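Local structure of putative cytochrome P450 154A1 (Streptomyces coelicolor, 1ODO) at residues Phe175-Asp180 against Val390-Ser395; Val33-Val38 against Gly74-Ala79; Asp327-Ala332 against Arg339-His344; Ser44-Leu49 against Ala320-His325. The protein folds as a cytochrome P450, holding a haem beside a pocket that here contains 4-phenyl-1H-imidazole. All coordinates share one frame; numbering follows the deposited sequence.

Contact 1. Residues Phe175-Asp180 against Val390-Ser395; sequences FDTTLD and VPSLIS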
loop_
_atom_site.group_PDB
_atom_site.type_symbol
_atom_site.label_atom_id
_atom_site.label_comp_id
_atom_site.label_asym_id
_atom_site.label_seq_id
_atom_site.Cartn_x
_atom_site.Cartn_y
_atom_site.Cartn_z
ATOM N N PHE A 175 7.983 6.197 -1.459
ATOM C CA PHE A 175 7.701 5.217 -2.504
ATOM C C PHE A 175 8.423 5.495 -3.823
ATOM O O PHE A 175 8.313 4.717 -4.770
ATOM C CB PHE A 175 6.194 5.121 -2.761
ATOM C CG PHE A 175 5.435 4.458 -1.647
ATOM C CD1 PHE A 175 5.130 5.156 -0.483
ATOM C CD2 PHE A 175 5.048 3.126 -1.750
ATOM C CE1 PHE A 175 4.447 4.535 0.564
ATOM C CE2 PHE A 175 4.367 2.496 -0.711
ATOM C CZ PHE A 175 4.067 3.204 0.450
ATOM N N ASP A 176 9.160 6.600 -3.883
ATOM C CA ASP A 176 9.891 6.957 -5.097
ATOM C C ASP A 176 11.180 6.142 -5.181
ATOM O O ASP A 176 12.210 6.538 -4.634
ATOM C CB ASP A 176 10.237 8.445 -5.085
ATOM C CG ASP A 176 10.801 8.917 -6.405
ATOM O OD1 ASP A 176 11.292 8.067 -7.179
ATOM O OD2 ASP A 176 10.759 10.136 -6.662
ATOM N N THR A 177 11.130 5.012 -5.878
ATOM C CA THR A 177 12.304 4.161 -6.010
ATOM C C THR A 177 13.332 4.619 -7.044
ATOM O O THR A 177 14.264 3.878 -7.359
ATOM C CB THR A 177 11.887 2.700 -6.302
ATOM O OG1 THR A 177 10.991 2.667 -7.413
ATOM C CG2 THR A 177 11.186 2.094 -5.082
ATOM N N THR A 178 13.164 5.832 -7.570
ATOM C CA THR A 178 14.103 6.361 -8.560
ATOM C C THR A 178 15.124 7.270 -7.864
ATOM O O THR A 178 16.105 7.695 -8.470
ATOM C CB THR A 178 13.390 7.182 -9.674
ATOM O OG1 THR A 178 12.863 8.400 -9.124
ATOM C CG2 THR A 178 12.249 6.371 -10.287
ATOM N N LEU A 179 14.894 7.565 -6.586
ATOM C CA LEU A 179 15.808 8.424 -5.830
ATOM C C LEU A 179 17.087 7.688 -5.454
ATOM O O LEU A 179 17.053 6.486 -5.160
ATOM C CB LEU A 179 15.137 8.916 -4.543
ATOM C CG LEU A 179 13.857 9.744 -4.674
ATOM C CD1 LEU A 179 13.380 10.152 -3.292
ATOM C CD2 LEU A 179 14.118 10.975 -5.529
ATOM N N ASP A 180 18.219 8.393 -5.469
ATOM C CA ASP A 180 19.470 7.739 -5.105
ATOM C C ASP A 180 19.584 7.799 -3.586
ATOM O O ASP A 180 18.742 8.406 -2.922
ATOM C CB ASP A 180 20.698 8.389 -5.779
ATOM C CG ASP A 180 20.894 9.853 -5.406
ATOM O OD1 ASP A 180 20.523 10.263 -4.284
ATOM O OD2 ASP A 180 21.453 10.596 -6.244
ATOM N N VAL A 390 3.004 5.601 -12.099
ATOM C CA VAL A 390 3.750 6.364 -11.113
ATOM C C VAL A 390 5.138 5.712 -11.158
ATOM O O VAL A 390 5.246 4.488 -11.240
ATOM C CB VAL A 390 3.136 6.187 -9.708
ATOM C CG1 VAL A 390 4.105 6.674 -8.642
ATOM C CG2 VAL A 390 1.821 6.953 -9.622
ATOM N N PRO A 391 6.210 6.517 -11.131
ATOM C CA PRO A 391 7.579 5.984 -11.175
ATOM C C PRO A 391 7.958 5.262 -9.887
ATOM O O PRO A 391 8.617 5.832 -9.018
ATOM C CB PRO A 391 8.429 7.237 -11.404
ATOM C CG PRO A 391 7.473 8.198 -12.058
ATOM C CD PRO A 391 6.224 7.983 -11.258
ATOM N N SER A 392 7.542 4.004 -9.768
ATOM C CA SER A 392 7.848 3.231 -8.575
ATOM C C SER A 392 7.782 1.728 -8.815
ATOM O O SER A 392 6.905 1.232 -9.528
ATOM C CB SER A 392 6.869 3.601 -7.455
ATOM O OG SER A 392 7.143 2.868 -6.270
ATOM N N LEU A 393 8.724 1.016 -8.209
ATOM C CA LEU A 393 8.795 -0.432 -8.328
ATOM C C LEU A 393 7.806 -1.000 -7.305
ATOM O O LEU A 393 7.383 -2.149 -7.398
ATOM C CB LEU A 393 10.217 -0.900 -8.008
ATOM C CG LEU A 393 10.493 -2.396 -7.843
ATOM C CD1 LEU A 393 10.176 -3.136 -9.137
ATOM C CD2 LEU A 393 11.957 -2.590 -7.470
ATOM N N ILE A 394 7.433 -0.168 -6.336
ATOM C CA ILE A 394 6.500 -0.575 -5.290
ATOM C C ILE A 394 5.058 -0.134 -5.562
ATOM O O ILE A 394 4.160 -0.970 -5.664
ATOM C CB ILE A 394 6.955 -0.022 -3.915
ATOM C CG1 ILE A 394 8.366 -0.537 -3.598
ATOM C CG2 ILE A 394 5.976 -0.451 -2.825
ATOM C CD1 ILE A 394 8.951 0.007 -2.314
ATOM N N SER A 395 4.837 1.174 -5.681
ATOM C CA SER A 395 3.493 1.697 -5.940
ATOM C C SER A 395 2.993 1.403 -7.349
ATOM O O SER A 395 3.738 1.528 -8.319
ATOM C CB SER A 395 3.457 3.208 -5.702
ATOM O OG SER A 395 3.682 3.505 -4.337
#
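Ser392 grips the carbonyl of Phe175, its OG donating to Phe175 O at 2.7 Å in the carbonyl plane. With the hydroxyl anti to its own backbone N (chi1 -180°), OG can also accept the N-H groups of Ile394 and Ser395. This ST turn and ST motif fold the 390-395 loop round a single oxygen. The Phe175 ring is met near its plane, at the edge, where Ile394 CG2 lies 3.8 Å from Phe175 CD2 and the two side chains cross at about a right angle. Ser395 OG approaches the same corner of the ring obliquely. Thr177 points into the other loop. Its OG1, between the backbone N and the carbonyl carbon (chi1 52°), accepts from Leu393 N at 2.9 Å and also bonds to Pro12 O, while its CG2 rests 4.1 Å from Ile394 CD1. Farther along, Thr178 CG2 sits 4.1 Å from Pro391 CB. Asp176 braces the type I turn from Asp176 to Leu179: its OD1 takes Thr178 N at 2.9 Å, an Asx turn, and Thr178 OG1 on the syn lone pair. The contact joins the link between helices 161-175 and 181-204, the F-G region of a P450, to the loop before strand 402-404. Phe175 also touches 4-phenyl-1H-imidazole and packs edge-to-face with Trp81. Hydroxyls thus bind main chain to main chain in a largely buried place, and probably help fix the backbone behind this pocket-lining ring.

Contact 2. Residues Val33-Val38 against Gly74-Ala79; sequences VDVLGV and GTWPLA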
loop_
_atom_site.group_PDB
_atom_site.type_symbol
_atom_site.label_atom_id
_atom_site.label_comp_id
_atom_site.label_asym_id
_atom_site.label_seq_id
_atom_site.Cartn_x
_atom_site.Cartn_y
_atom_site.Cartn_z
ATOM N N VAL A 33 16.590 -11.789 -7.622
ATOM C CA VAL A 33 16.525 -10.498 -8.298
ATOM C C VAL A 33 17.343 -9.419 -7.599
ATOM O O VAL A 33 17.859 -9.619 -6.497
ATOM C CB VAL A 33 15.059 -9.985 -8.394
ATOM C CG1 VAL A 33 14.179 -11.009 -9.112
ATOM C CG2 VAL A 33 14.514 -9.710 -6.991
ATOM N N ASP A 34 17.455 -8.272 -8.256
ATOM C CA ASP A 34 18.194 -7.149 -7.710
ATOM C C ASP A 34 17.200 -6.015 -7.494
ATOM O O ASP A 34 16.495 -5.610 -8.420
ATOM C CB ASP A 34 19.288 -6.694 -8.678
ATOM C CG ASP A 34 20.022 -5.466 -8.185
ATOM O OD1 ASP A 34 21.202 -5.591 -7.798
ATOM O OD2 ASP A 34 19.410 -4.376 -8.174
ATOM N N VAL A 35 17.130 -5.522 -6.264
ATOM C CA VAL A 35 16.222 -4.431 -5.919
ATOM C C VAL A 35 17.092 -3.254 -5.495
ATOM O O VAL A 35 17.516 -3.164 -4.343
ATOM C CB VAL A 35 15.285 -4.830 -4.756
ATOM C CG1 VAL A 35 14.317 -3.689 -4.438
ATOM C CG2 VAL A 35 14.519 -6.088 -5.123
ATOM N N LEU A 36 17.374 -2.369 -6.445
ATOM C CA LEU A 36 18.197 -1.193 -6.192
ATOM C C LEU A 36 19.541 -1.526 -5.536
ATOM O O LEU A 36 19.982 -0.842 -4.610
ATOM C CB LEU A 36 17.423 -0.173 -5.345
ATOM C CG LEU A 36 16.425 0.692 -6.130
ATOM C CD1 LEU A 36 15.244 -0.150 -6.600
ATOM C CD2 LEU A 36 15.936 1.834 -5.250
ATOM N N GLY A 37 20.192 -2.583 -6.017
ATOM C CA GLY A 37 21.479 -2.961 -5.456
ATOM C C GLY A 37 21.483 -4.085 -4.437
ATOM O O GLY A 37 22.547 -4.599 -4.091
ATOM N N VAL A 38 20.311 -4.457 -3.933
ATOM C CA VAL A 38 20.221 -5.537 -2.950
ATOM C C VAL A 38 19.619 -6.755 -3.639
ATOM O O VAL A 38 18.554 -6.659 -4.249
ATOM C CB VAL A 38 19.331 -5.142 -1.744
ATOM C CG1 VAL A 38 19.000 -6.376 -0.908
ATOM C CG2 VAL A 38 20.055 -4.108 -0.882
ATOM N N GLY A 74 23.586 1.981 5.120
ATOM C CA GLY A 74 24.192 3.241 4.724
ATOM C C GLY A 74 24.277 3.500 3.228
ATOM O O GLY A 74 24.523 4.632 2.810
ATOM N N THR A 75 24.052 2.473 2.414
ATOM C CA THR A 75 24.124 2.645 0.966
ATOM C C THR A 75 22.843 2.380 0.178
ATOM O O THR A 75 22.674 2.905 -0.917
ATOM C CB THR A 75 25.216 1.743 0.363
ATOM O OG1 THR A 75 24.900 0.372 0.629
ATOM C CG2 THR A 75 26.578 2.081 0.961
ATOM N N TRP A 76 21.942 1.576 0.730
ATOM C CA TRP A 76 20.693 1.262 0.041
ATOM C C TRP A 76 19.653 2.377 0.114
ATOM O O TRP A 76 19.292 2.836 1.198
ATOM C CB TRP A 76 20.108 -0.025 0.616
ATOM C CG TRP A 76 19.084 -0.696 -0.251
ATOM C CD1 TRP A 76 19.105 -0.807 -1.613
ATOM C CD2 TRP A 76 17.971 -1.479 0.197
ATOM N NE1 TRP A 76 18.079 -1.619 -2.041
ATOM C CE2 TRP A 76 17.369 -2.046 -0.949
ATOM C CE3 TRP A 76 17.428 -1.762 1.458
ATOM C CZ2 TRP A 76 16.251 -2.885 -0.873
ATOM C CZ3 TRP A 76 16.314 -2.597 1.534
ATOM C CH2 TRP A 76 15.740 -3.148 0.376
ATOM N N PRO A 77 19.158 2.826 -1.050
ATOM C CA PRO A 77 18.152 3.891 -1.099
ATOM C C PRO A 77 16.841 3.506 -0.413
ATOM O O PRO A 77 16.067 4.377 -0.028
ATOM C CB PRO A 77 17.969 4.126 -2.598
ATOM C CG PRO A 77 19.327 3.800 -3.157
ATOM C CD PRO A 77 19.674 2.532 -2.401
ATOM N N LEU A 78 16.593 2.205 -0.263
ATOM C CA LEU A 78 15.363 1.739 0.379
ATOM C C LEU A 78 15.555 1.365 1.846
ATOM O O LEU A 78 14.708 0.694 2.435
ATOM C CB LEU A 78 14.802 0.524 -0.371
ATOM C CG LEU A 78 14.476 0.708 -1.856
ATOM C CD1 LEU A 78 13.769 -0.535 -2.374
ATOM C CD2 LEU A 78 13.593 1.929 -2.045
ATOM N N ALA A 79 16.659 1.817 2.436
ATOM C CA ALA A 79 16.967 1.525 3.833
ATOM C C ALA A 79 15.833 1.766 4.828
ATOM O O ALA A 79 15.642 0.979 5.754
ATOM C CB ALA A 79 18.206 2.315 4.263
#
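Val38 and Leu78 take opposite faces of the Trp76 indole. Val38 CG2 makes a CH-pi contact 3.3 Å from the centroid of the five-membered ring, only 6° off its normal; on the other side Leu78, two residues along from the tryptophan, lays its CB over the middle of the ring system. At the edge, near the ring plane, stand the carbonyl oxygens of Val35 and Leu36. Trp76 NE1 donates to Val35 O at 2.8 Å with an N-H...O angle of 150°. Having CG anti to the backbone N (chi1 -162°), Trp76 reaches across with its pyrrole side leading. Val35 O carries a second bond, from Val38 N, which closes a type I' turn from Val35 to Val38. This is the tight two-residue bend of the beta hairpin formed by strands 30-35 and 38-43 of the main P450 sheet, and the indole edge docks against the carbonyls of its tip. Asp34 OD2 braces the bend by accepting from Gly37 N at 2.9 Å, an Asx motif, while Asp34 OD1 is bonded to Gln39. Beside the indole, Leu36 CD2 rests against both Pro77 CB, 4.1 Å away, and Leu78 CG at 3.9 Å. Val35 CG1 meets Leu78 CD1 at 3.8 Å, the two side chains set crosswise. Beyond these, Val38 leans on Trp66, and Leu78 on Thr177.

Contact 3. Residues Asp327-Ala332 against Arg339-His344; sequences DWHEDA and RTVKEH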
loop_
_atom_site.group_PDB
_atom_site.type_symbol
_atom_site.label_atom_id
_atom_site.label_comp_id
_atom_site.label_asym_id
_atom_site.label_seq_id
_atom_site.Cartn_x
_atom_site.Cartn_y
_atom_site.Cartn_z
ATOM N N ASP A 327 -1.921 -20.921 -11.566
ATOM C CA ASP A 327 -2.410 -22.084 -10.830
ATOM C C ASP A 327 -3.356 -21.621 -9.726
ATOM O O ASP A 327 -4.012 -22.431 -9.074
ATOM C CB ASP A 327 -1.250 -22.893 -10.237
ATOM C CG ASP A 327 -0.970 -24.171 -11.021
ATOM O OD1 ASP A 327 -1.099 -24.143 -12.263
ATOM O OD2 ASP A 327 -0.612 -25.196 -10.401
ATOM N N TRP A 328 -3.428 -20.308 -9.523
ATOM C CA TRP A 328 -4.304 -19.753 -8.491
ATOM C C TRP A 328 -5.637 -19.295 -9.082
ATOM O O TRP A 328 -6.708 -19.654 -8.582
ATOM C CB TRP A 328 -3.631 -18.565 -7.798
ATOM C CG TRP A 328 -4.280 -18.181 -6.494
ATOM C CD1 TRP A 328 -5.282 -18.850 -5.844
ATOM C CD2 TRP A 328 -3.927 -17.075 -5.653
ATOM N NE1 TRP A 328 -5.568 -18.231 -4.647
ATOM C CE2 TRP A 328 -4.751 -17.141 -4.504
ATOM C CE3 TRP A 328 -2.993 -16.037 -5.756
ATOM C CZ2 TRP A 328 -4.665 -16.206 -3.466
ATOM C CZ3 TRP A 328 -2.910 -15.107 -4.721
ATOM C CH2 TRP A 328 -3.740 -15.199 -3.593
ATOM N N HIS A 329 -5.553 -18.507 -10.149
ATOM C CA HIS A 329 -6.729 -17.975 -10.832
ATOM C C HIS A 329 -6.692 -18.262 -12.332
ATOM O O HIS A 329 -5.671 -18.055 -12.980
ATOM C CB HIS A 329 -6.791 -16.458 -10.633
ATOM C CG HIS A 329 -6.944 -16.040 -9.204
ATOM N ND1 HIS A 329 -8.146 -16.107 -8.535
ATOM C CD2 HIS A 329 -6.044 -15.556 -8.314
ATOM C CE1 HIS A 329 -7.982 -15.681 -7.294
ATOM N NE2 HIS A 329 -6.716 -15.341 -7.135
ATOM N N GLU A 330 -7.799 -18.735 -12.891
ATOM C CA GLU A 330 -7.813 -19.010 -14.322
ATOM C C GLU A 330 -8.034 -17.680 -15.031
ATOM O O GLU A 330 -8.714 -16.800 -14.501
ATOM C CB GLU A 330 -8.901 -20.025 -14.667
ATOM C CG GLU A 330 -8.503 -21.436 -14.253
ATOM C CD GLU A 330 -9.409 -22.505 -14.819
ATOM O OE1 GLU A 330 -9.544 -22.577 -16.059
ATOM O OE2 GLU A 330 -9.976 -23.279 -14.021
ATOM N N ASP A 331 -7.445 -17.534 -16.215
ATOM C CA ASP A 331 -7.561 -16.307 -16.993
ATOM C C ASP A 331 -7.258 -15.175 -16.015
ATOM O O ASP A 331 -7.939 -14.150 -15.975
ATOM C CB ASP A 331 -8.967 -16.162 -17.578
ATOM C CG ASP A 331 -9.065 -15.021 -18.571
ATOM O OD1 ASP A 331 -8.045 -14.717 -19.232
ATOM O OD2 ASP A 331 -10.161 -14.435 -18.704
ATOM N N ALA A 332 -6.209 -15.393 -15.228
ATOM C CA ALA A 332 -5.754 -14.445 -14.217
ATOM C C ALA A 332 -5.478 -13.016 -14.667
ATOM O O ALA A 332 -5.619 -12.091 -13.871
ATOM C CB ALA A 332 -4.519 -15.009 -13.516
ATOM N N ARG A 339 -15.857 -13.274 -10.464
ATOM C CA ARG A 339 -15.097 -14.425 -9.962
ATOM C C ARG A 339 -15.625 -15.017 -8.667
ATOM O O ARG A 339 -15.910 -14.293 -7.712
ATOM C CB ARG A 339 -13.630 -14.051 -9.734
ATOM C CG ARG A 339 -12.817 -13.882 -10.989
ATOM C CD ARG A 339 -11.416 -13.371 -10.659
ATOM N NE ARG A 339 -10.690 -13.038 -11.878
ATOM C CZ ARG A 339 -10.123 -13.933 -12.681
ATOM N NH1 ARG A 339 -10.183 -15.228 -12.389
ATOM N NH2 ARG A 339 -9.518 -13.533 -13.786
ATOM N N THR A 340 -15.739 -16.340 -8.631
ATOM C CA THR A 340 -16.223 -17.024 -7.441
ATOM C C THR A 340 -15.088 -17.033 -6.415
ATOM O O THR A 340 -15.319 -16.877 -5.219
ATOM C CB THR A 340 -16.642 -18.475 -7.760
ATOM O OG1 THR A 340 -17.788 -18.459 -8.622
ATOM C CG2 THR A 340 -16.987 -19.225 -6.483
ATOM N N VAL A 341 -13.861 -17.225 -6.895
ATOM C CA VAL A 341 -12.688 -17.247 -6.023
ATOM C C VAL A 341 -12.068 -15.856 -6.140
ATOM O O VAL A 341 -11.499 -15.506 -7.175
ATOM C CB VAL A 341 -11.662 -18.304 -6.474
ATOM C CG1 VAL A 341 -10.454 -18.288 -5.541
ATOM C CG2 VAL A 341 -12.305 -19.683 -6.479
ATOM N N LYS A 342 -12.178 -15.073 -5.073
ATOM C CA LYS A 342 -11.643 -13.714 -5.058
ATOM C C LYS A 342 -10.391 -13.475 -4.212
ATOM O O LYS A 342 -9.942 -12.335 -4.091
ATOM C CB LYS A 342 -12.740 -12.757 -4.578
ATOM C CG LYS A 342 -14.080 -12.900 -5.307
ATOM C CD LYS A 342 -15.157 -12.036 -4.644
ATOM C CE LYS A 342 -16.505 -12.159 -5.352
ATOM N NZ LYS A 342 -16.402 -11.780 -6.793
ATOM N N GLU A 343 -9.827 -14.526 -3.629
ATOM C CA GLU A 343 -8.633 -14.358 -2.801
ATOM C C GLU A 343 -7.439 -13.755 -3.520
ATOM O O GLU A 343 -7.182 -14.042 -4.690
ATOM C CB GLU A 343 -8.236 -15.689 -2.153
ATOM C CG GLU A 343 -8.457 -16.903 -3.023
ATOM C CD GLU A 343 -8.141 -18.194 -2.295
ATOM O OE1 GLU A 343 -8.584 -18.350 -1.135
ATOM O OE2 GLU A 343 -7.459 -19.058 -2.882
ATOM N N HIS A 344 -6.712 -12.908 -2.797
ATOM C CA HIS A 344 -5.536 -12.242 -3.335
ATOM C C HIS A 344 -4.570 -11.945 -2.193
ATOM O O HIS A 344 -4.903 -12.129 -1.018
ATOM C CB HIS A 344 -5.934 -10.930 -4.007
ATOM C CG HIS A 344 -6.509 -9.930 -3.056
ATOM N ND1 HIS A 344 -7.861 -9.679 -2.965
ATOM C CD2 HIS A 344 -5.920 -9.169 -2.104
ATOM C CE1 HIS A 344 -8.080 -8.809 -1.994
ATOM N NE2 HIS A 344 -6.918 -8.485 -1.456
HETATM O O HOH W 1 -10.570 -16.699 -9.798
#
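Trp328 and His329 both reach for Glu343, one for its side chain and the other for its backbone. Trp328 NE1 donates to Glu343 OE2 at 2.7 Å, virtually straight at 179° and exactly in the indole plane, with the carboxylate plane turned 60° from the ring. His329 NE2 donates to Glu343 O at 2.8 Å, nearly along the C=O axis, and that oxygen also lies over a face of the Trp328 ring. Arg339, its chain extended from CG to NE, delivers its guanidinium edge-on to two carbonyls: NH1 to Glu330 O at 3.0 Å and NH2 to Asp331 O at 2.8 Å, the latter from above the carbonyl plane. A water ties the centre together, 2.8 Å from His329 ND1, accepting from Arg339 NH1 and donating to Val341 O. Farther out, Arg339 NE forms a salt bridge with Glu281, and Arg284 bonds to Ala332 O; Glu281, Arg284 and Arg339 match the ExxR motif and third arginine of the P450 Glu-Arg-Arg triad. The whole lies in the meander between helices 319-322 and 357-374, with helix 275-285 against His329 and His344 and helix 46-52 against Trp328.

Contact 4. Residues Ser44-Leu49 against Ala320-His325; sequences SDPVLL and AAANRH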
loop_
_atom_site.group_PDB
_atom_site.type_symbol
_atom_site.label_atom_id
_atom_site.label_comp_id
_atom_site.label_asym_id
_atom_site.label_seq_id
_atom_site.Cartn_x
_atom_site.Cartn_y
_atom_site.Cartn_z
ATOM N N SER A 44 6.819 -15.395 -6.212
ATOM C CA SER A 44 5.512 -15.068 -6.774
ATOM C C SER A 44 4.536 -16.245 -6.835
ATOM O O SER A 44 3.457 -16.130 -7.412
ATOM C CB SER A 44 5.666 -14.411 -8.156
ATOM O OG SER A 44 6.451 -15.198 -9.035
ATOM N N ASP A 45 4.926 -17.379 -6.253
ATOM C CA ASP A 45 4.078 -18.573 -6.223
ATOM C C ASP A 45 3.300 -18.331 -4.922
ATOM O O ASP A 45 3.882 -18.371 -3.837
ATOM C CB ASP A 45 4.946 -19.831 -6.101
ATOM C CG ASP A 45 4.134 -21.093 -5.845
ATOM O OD1 ASP A 45 2.930 -20.993 -5.541
ATOM O OD2 ASP A 45 4.712 -22.200 -5.938
ATOM N N PRO A 46 1.988 -18.052 -5.014
ATOM C CA PRO A 46 1.181 -17.795 -3.816
ATOM C C PRO A 46 1.176 -18.895 -2.757
ATOM O O PRO A 46 1.080 -18.606 -1.566
ATOM C CB PRO A 46 -0.213 -17.516 -4.386
ATOM C CG PRO A 46 -0.234 -18.327 -5.633
ATOM C CD PRO A 46 1.138 -18.063 -6.217
ATOM N N VAL A 47 1.270 -20.151 -3.180
ATOM C CA VAL A 47 1.272 -21.251 -2.218
ATOM C C VAL A 47 2.543 -21.131 -1.378
ATOM O O VAL A 47 2.499 -21.135 -0.146
ATOM C CB VAL A 47 1.248 -22.619 -2.934
ATOM C CG1 VAL A 47 1.387 -23.751 -1.919
ATOM C CG2 VAL A 47 -0.054 -22.770 -3.706
ATOM N N LEU A 48 3.675 -21.007 -2.061
ATOM C CA LEU A 48 4.960 -20.879 -1.388
ATOM C C LEU A 48 4.999 -19.592 -0.567
ATOM O O LEU A 48 5.462 -19.577 0.575
ATOM C CB LEU A 48 6.093 -20.872 -2.423
ATOM C CG LEU A 48 7.509 -20.621 -1.896
ATOM C CD1 LEU A 48 7.872 -21.682 -0.859
ATOM C CD2 LEU A 48 8.501 -20.655 -3.063
ATOM N N LEU A 49 4.500 -18.508 -1.143
ATOM C CA LEU A 49 4.502 -17.237 -0.432
ATOM C C LEU A 49 3.722 -17.342 0.887
ATOM O O LEU A 49 4.204 -16.906 1.930
ATOM C CB LEU A 49 3.929 -16.138 -1.334
ATOM C CG LEU A 49 4.213 -14.674 -0.983
ATOM C CD1 LEU A 49 5.674 -14.479 -0.575
ATOM C CD2 LEU A 49 3.877 -13.808 -2.200
ATOM N N ALA A 320 1.830 -8.585 -6.627
ATOM C CA ALA A 320 1.148 -8.322 -7.889
ATOM C C ALA A 320 1.285 -9.496 -8.850
ATOM O O ALA A 320 0.297 -9.935 -9.440
ATOM C CB ALA A 320 1.694 -7.048 -8.527
ATOM N N ALA A 321 2.505 -10.005 -8.997
ATOM C CA ALA A 321 2.757 -11.133 -9.894
ATOM C C ALA A 321 2.072 -12.393 -9.375
ATOM O O ALA A 321 1.541 -13.188 -10.155
ATOM C CB ALA A 321 4.257 -11.372 -10.028
ATOM N N ALA A 322 2.086 -12.569 -8.056
ATOM C CA ALA A 322 1.469 -13.732 -7.430
ATOM C C ALA A 322 -0.048 -13.734 -7.607
ATOM O O ALA A 322 -0.655 -14.791 -7.795
ATOM C CB ALA A 322 1.820 -13.774 -5.943
ATOM N N ASN A 323 -0.659 -12.554 -7.547
ATOM C CA ASN A 323 -2.108 -12.452 -7.702
ATOM C C ASN A 323 -2.562 -12.915 -9.083
ATOM O O ASN A 323 -3.739 -13.207 -9.286
ATOM C CB ASN A 323 -2.582 -11.014 -7.489
ATOM C CG ASN A 323 -2.610 -10.608 -6.024
ATOM O OD1 ASN A 323 -2.444 -11.436 -5.125
ATOM N ND2 ASN A 323 -2.843 -9.321 -5.778
ATOM N N ARG A 324 -1.626 -12.971 -10.028
ATOM C CA ARG A 324 -1.933 -13.396 -11.393
ATOM C C ARG A 324 -1.336 -14.753 -11.742
ATOM O O ARG A 324 -1.241 -15.112 -12.918
ATOM C CB ARG A 324 -1.434 -12.341 -12.390
ATOM C CG ARG A 324 -2.262 -11.045 -12.398
ATOM C CD ARG A 324 -1.450 -9.889 -12.970
ATOM N NE ARG A 324 -2.208 -8.644 -13.115
ATOM C CZ ARG A 324 -2.645 -8.170 -14.279
ATOM N NH1 ARG A 324 -2.408 -8.841 -15.401
ATOM N NH2 ARG A 324 -3.286 -7.010 -14.334
ATOM N N HIS A 325 -0.937 -15.508 -10.723
ATOM C CA HIS A 325 -0.349 -16.828 -10.936
ATOM C C HIS A 325 -1.417 -17.746 -11.527
ATOM O O HIS A 325 -2.501 -17.899 -10.964
ATOM C CB HIS A 325 0.181 -17.376 -9.609
ATOM C CG HIS A 325 1.098 -18.550 -9.763
ATOM N ND1 HIS A 325 0.646 -19.809 -10.095
ATOM C CD2 HIS A 325 2.441 -18.653 -9.635
ATOM C CE1 HIS A 325 1.674 -20.637 -10.163
ATOM N NE2 HIS A 325 2.774 -19.961 -9.888
#
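Ser44 and Ala322 bring the two backbones together, their CA atoms 4.3 Å apart. No conventional hydrogen bond crosses here; Ser44 O instead receives a CA-H...O contact from Ala322 CA at 3.1 Å, with an angle of 134° at the hydrogen. Past Ser44 the chain enters helix 46-52, for which Asp45 is the N-cap: its OD1 accepts from Val47 N at 3.0 Å, reached from above the carboxylate plane. On the other segment, the chain leaving helix 319-322 bends through a type I turn from Ala322 to His325, closed by His325 N bonding to Ala322 O. The contact sets the strand-to-helix turn that opens helix 46-52 against the end of helix 319-322 and the turn that follows it. Strands 38-43 and 314-317 lie next to each other and parallel in the main P450 sheet, and the short helices following them, A and K' in the usual naming of this fold, meet directly beyond the strands. Among the side chains, His325 packs against Pro46. With CG anti to the backbone N (chi1 -166°), the imidazole lies beside the start of the other helix, roughly perpendicular to Pro46, whose CD is 3.6 Å from His325 CG. His325 CD2 also comes within 3.5 Å of Ser44 O, oblique to the ring, while ND1 bonds to Asp327 N, which probably helps hold the ring's rotation. The small Ser44, Ala321 and Ala322 allow the close approach, Ser44 CB lying 3.8 Å from Ala321 CB. Leu49 CD2 adds a looser apolar touch, 4.3 Å from Ala322 CB.

Contacts 1, 2 and 4 are buried, whereas contact 3 is at the surface and has the most charged and water-mediated chemistry. Contacts 1 and 2 touch: Leu36 and Leu78 pack on Thr177, and Leu393 on Val35, so the hairpin tip, the 74-79 loop and the two loops of contact 1 form one continuous patch. Contacts 3 and 4 likewise share a boundary, where Trp328 lies on Pro46 and on Ala322 O. Hydroxyl-to-backbone bonds govern contact 1, an indole contact 2, and close backbone approach contact 4. No contact of one pair touches one of the other; the nearest, contacts 1 and 4, are about 7 Å apart at their closest atoms.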